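Side-chain contacts in ARO (armadillo repeats only protein) (Plasmodium falciparum Santa Lucia, PDB 5EWP), which probably acts as an armadillo-repeat protein-binding scaffold in the translocation and attachment of rhoptries to the apical pole of the parasite: residues Ala53-Lys56 with Ala60-Ala63; Asp20-Glu25 with Gln29-Leu34. All blocks are in the same frame, centred on the assembly; numbering follows the deposited sequence.

Interaction 1: residues Ala53-Lys56 with Ala60-Ala63; sequences ADPK and ALSA
Pro55 packs against Ala60 and Leu61 in a small apolar contact between the end of a loop and the first turn of the helix that follows it. The loop comes after helix 28-34 and leads into helix 58-70. No hydrogen bond joins the two segments, and the buried surface is modest, 129 Å² in all.

The proline ring carries the contact with one edge, its CB and CG. Pro55 CB lies 3.9 Å from Ala60 CB. Pro55 CB also sits over the peptide link between the two helix residues, 3.7 Å from Leu61 N. Pro55 CG lies further along, 4.1 Å from Ala60 O. The ring therefore touches main chain as much as side chain. Ala60 points its methyl group at the proline, and Ala60 CB also comes within 4.3 Å of Lys56 N.

Leu61 touches the same proline carbon at two points. Leu61 CB is 4.1 Å from Pro55 CB. With CG anti to the backbone N (chi1 -171°) and the branch turned at chi2, CD1 of Leu61 lies 4.2 Å from Pro55 CB. These are ordinary van der Waals distances, without sign of strain.

The CB of Lys56 points away from the helix, and its NZ forms salt bridges with Glu99 and Asp101, so the loop is also tied to the region where helix 100-113 begins. The Ala60 methyl touches Asp101 and Arg102 of that helix. Leu61 instead reaches Phe19 of helix 14-25 and the loop residues Ile41 and Met48. This is the loop leading into a helix of the N-terminal part of the armadillo-type helical solenoid. The start of helix 58-70 is thus packed among the loop, helix 14-25 and helix 100-113.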
# COMPACT_ATOMS: atom_id res chain seq x y z
N ALA A 53 6.92 11.79 0.87
CA ALA A 53 8.01 12.76 0.74
C ALA A 53 7.82 13.63 -0.50
O ALA A 53 7.37 13.15 -1.54
CB ALA A 53 9.34 12.05 0.68
N ASP A 54 8.15 14.92 -0.41
CA ASP A 54 8.01 15.81 -1.57
C ASP A 54 8.76 15.30 -2.81
O ASP A 54 9.94 14.95 -2.73
CB ASP A 54 8.54 17.21 -1.23
CG ASP A 54 7.71 17.90 -0.16
OD1 ASP A 54 6.54 17.51 0.05
OD2 ASP A 54 8.25 18.81 0.50
N PRO A 55 8.07 15.27 -3.96
CA PRO A 55 8.75 14.91 -5.21
C PRO A 55 9.96 15.81 -5.47
O PRO A 55 9.84 17.03 -5.30
CB PRO A 55 7.66 15.10 -6.27
CG PRO A 55 6.39 14.78 -5.52
CD PRO A 55 6.61 15.36 -4.13
N LYS A 56 11.09 15.22 -5.83
CA LYS A 56 12.31 15.99 -6.04
C LYS A 56 12.72 16.01 -7.51
O LYS A 56 13.64 16.74 -7.91
CB LYS A 56 13.46 15.43 -5.18
CG LYS A 56 13.15 15.43 -3.68
CD LYS A 56 14.38 15.11 -2.81
CE LYS A 56 15.31 14.07 -3.43
NZ LYS A 56 14.99 12.66 -3.07
N ALA A 60 9.29 11.53 -9.93
CA ALA A 60 8.44 11.37 -8.76
C ALA A 60 7.16 12.21 -8.86
O ALA A 60 6.11 11.81 -8.37
CB ALA A 60 9.21 11.72 -7.50
N LEU A 61 7.26 13.37 -9.48
CA LEU A 61 6.10 14.24 -9.65
C LEU A 61 5.06 13.61 -10.57
O LEU A 61 3.85 13.74 -10.36
CB LEU A 61 6.55 15.58 -10.20
CG LEU A 61 5.49 16.68 -10.23
CD1 LEU A 61 4.96 16.98 -8.84
CD2 LEU A 61 6.10 17.91 -10.88
N SER A 62 5.54 12.92 -11.60
CA SER A 62 4.67 12.24 -12.56
C SER A 62 3.96 11.08 -11.88
O SER A 62 2.76 10.88 -12.07
CB SER A 62 5.48 11.77 -13.76
OG SER A 62 6.02 12.88 -14.48
N ALA A 63 4.69 10.32 -11.08
CA ALA A 63 4.10 9.24 -10.29
C ALA A 63 3.02 9.81 -9.37
O ALA A 63 1.97 9.19 -9.18
CB ALA A 63 5.18 8.50 -9.49

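Interaction 2: residues Asp20-Glu25 with Gln29-Leu34; sequences DKAYDE and QEFVNL
Ala22 points its methyl group at the ring of Phe31 and lies over one face of it. Ala22 CB is 3.9 Å from the Phe31 ring centroid and 14° off the ring normal, a CH-pi contact. It is offset toward the rim, and Phe31 CE1 is the ring atom nearest Ala22 CB, at 3.8 Å.

Phe31 does not start out pointing at the other helix. Its CG is anti to the carbonyl carbon (chi1 -82°), and this carries the ring across toward helix 14-25. The far end of the ring then reaches the backbone between Ala22 and Tyr23. Phe31 CZ is 3.5 Å from Tyr23 N, which approaches the ring obliquely. Phe31 CE2 is 3.6 Å from Ala22 O. Tyr23 adds its CB, 4.1 Å from Phe31 CZ, while its phenol leads away.

Glu30 meets the same methyl with its aliphatic part. With its first torsion anti to the backbone N, Glu30 CG lies 3.9 Å from Ala22 CB. The chain bends at chi2, and the carboxylate forms a salt bridge with Arg18, one turn before Ala22 on helix 14-25. Apolar and charged contacts thus join the same two helices.

On helix 14-25 itself, Lys21 and Glu25 form a salt bridge one turn apart, with Lys21 NZ to Glu25 OE1 at 2.9 Å. Phe31 also meets the ring of Phe19 and touches Leu66 of helix 58-70.

The two helix segments run roughly antiparallel, at 146°, with axes 9.4 Å apart at closest approach. The small alanine lets the phenylalanine ring lie close to the opposing backbone. Two consecutive helices packed across a short turn form a helical hairpin, here at the N-terminal end of an armadillo-type helical solenoid.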
# COMPACT_ATOMS: atom_id res chain seq x y z
N ASP A 20 4.42 19.45 -18.24
CA ASP A 20 3.40 20.50 -18.25
C ASP A 20 2.29 20.20 -19.24
O ASP A 20 1.12 20.44 -18.97
CB ASP A 20 4.03 21.86 -18.56
CG ASP A 20 4.87 22.37 -17.42
OD1 ASP A 20 4.71 21.85 -16.29
OD2 ASP A 20 5.68 23.30 -17.64
N LYS A 21 2.66 19.65 -20.39
CA LYS A 21 1.67 19.31 -21.40
C LYS A 21 0.84 18.11 -20.95
O LYS A 21 -0.39 18.11 -21.09
CB LYS A 21 2.34 19.02 -22.74
CG LYS A 21 1.36 18.77 -23.89
CD LYS A 21 2.09 18.56 -25.20
CE LYS A 21 1.12 18.34 -26.35
NZ LYS A 21 0.39 17.04 -26.22
N ALA A 22 1.49 17.10 -20.39
CA ALA A 22 0.77 15.94 -19.88
C ALA A 22 -0.23 16.35 -18.80
O ALA A 22 -1.33 15.82 -18.73
CB ALA A 22 1.75 14.89 -19.36
N TYR A 23 0.16 17.32 -17.98
CA TYR A 23 -0.68 17.81 -16.89
C TYR A 23 -1.94 18.50 -17.41
O TYR A 23 -3.06 18.22 -16.95
CB TYR A 23 0.12 18.76 -15.99
CG TYR A 23 -0.66 19.31 -14.81
CD1 TYR A 23 -0.69 18.62 -13.60
CD2 TYR A 23 -1.35 20.52 -14.91
CE1 TYR A 23 -1.40 19.11 -12.52
CE2 TYR A 23 -2.05 21.01 -13.83
CZ TYR A 23 -2.07 20.30 -12.64
OH TYR A 23 -2.77 20.79 -11.56
N ASP A 24 -1.76 19.42 -18.35
CA ASP A 24 -2.88 20.10 -18.99
C ASP A 24 -3.86 19.12 -19.63
O ASP A 24 -5.05 19.40 -19.71
CB ASP A 24 -2.39 21.09 -20.06
CG ASP A 24 -1.56 22.21 -19.48
OD1 ASP A 24 -1.75 22.56 -18.29
OD2 ASP A 24 -0.72 22.76 -20.23
N GLU A 25 -3.36 17.97 -20.09
CA GLU A 25 -4.19 17.06 -20.88
C GLU A 25 -4.54 15.73 -20.22
O GLU A 25 -5.11 14.85 -20.88
CB GLU A 25 -3.50 16.78 -22.22
CG GLU A 25 -3.21 18.04 -23.04
CD GLU A 25 -2.35 17.79 -24.26
OE1 GLU A 25 -1.94 16.63 -24.50
OE2 GLU A 25 -2.08 18.76 -25.00
N GLN A 29 -0.44 8.06 -20.41
CA GLN A 29 0.72 7.36 -20.97
C GLN A 29 1.99 8.20 -20.85
O GLN A 29 3.07 7.67 -20.58
CB GLN A 29 0.50 6.99 -22.43
CG GLN A 29 1.63 6.15 -23.02
CD GLN A 29 1.76 4.79 -22.34
OE1 GLN A 29 0.95 3.89 -22.58
NE2 GLN A 29 2.77 4.64 -21.50
N GLU A 30 1.86 9.50 -21.07
CA GLU A 30 3.05 10.35 -20.99
C GLU A 30 3.56 10.45 -19.54
O GLU A 30 4.77 10.40 -19.30
CB GLU A 30 2.74 11.74 -21.55
CG GLU A 30 3.93 12.65 -21.69
CD GLU A 30 4.96 12.17 -22.69
OE1 GLU A 30 4.67 11.26 -23.49
OE2 GLU A 30 6.07 12.73 -22.68
N PHE A 31 2.64 10.57 -18.59
CA PHE A 31 3.03 10.52 -17.18
C PHE A 31 3.77 9.22 -16.85
O PHE A 31 4.78 9.24 -16.17
CB PHE A 31 1.80 10.67 -16.26
CG PHE A 31 1.35 12.10 -16.05
CD1 PHE A 31 2.27 13.11 -15.79
CD2 PHE A 31 0.00 12.43 -16.09
CE1 PHE A 31 1.86 14.42 -15.58
CE2 PHE A 31 -0.42 13.74 -15.89
CZ PHE A 31 0.51 14.73 -15.63
N VAL A 32 3.27 8.08 -17.32
CA VAL A 32 3.98 6.83 -17.07
C VAL A 32 5.40 6.85 -17.67
O VAL A 32 6.36 6.45 -17.02
CB VAL A 32 3.17 5.63 -17.60
CG1 VAL A 32 3.97 4.34 -17.50
CG2 VAL A 32 1.90 5.50 -16.79
N ASN A 33 5.52 7.34 -18.91
CA ASN A 33 6.82 7.45 -19.56
C ASN A 33 7.75 8.38 -18.82
O ASN A 33 8.97 8.19 -18.82
CB ASN A 33 6.67 7.94 -21.00
CG ASN A 33 5.91 6.97 -21.87
OD1 ASN A 33 5.90 5.77 -21.60
ND2 ASN A 33 5.29 7.48 -22.93
N LEU A 34 7.16 9.39 -18.19
CA LEU A 34 7.93 10.42 -17.47
C LEU A 34 8.38 9.97 -16.07
O LEU A 34 9.23 10.61 -15.46
CB LEU A 34 7.10 11.70 -17.37
CG LEU A 34 7.03 12.56 -18.62
CD1 LEU A 34 6.04 13.66 -18.38
CD2 LEU A 34 8.42 13.12 -18.96

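How the interactions relate
Interaction 2 comes first along the chain, and interaction 1 opens after it has closed. Their centres are 14 Å apart, on the same side of the chain's centre. Helices 28-34 and 58-70 are consecutive helices, joined by the long loop that holds 53-56. The two contacts touch where these helices meet: Ser62 OG is 3.3 Å from Leu34 CB, and Ser62 CB is 3.6 Å from Phe31 O. Phe19 bridges them further, touching Phe31 as well as Leu61 and Ser62. Helices 14-25, 28-34 and 58-70 thus pack as one bundle near the N-terminal end of the solenoid, from which the later helices continue.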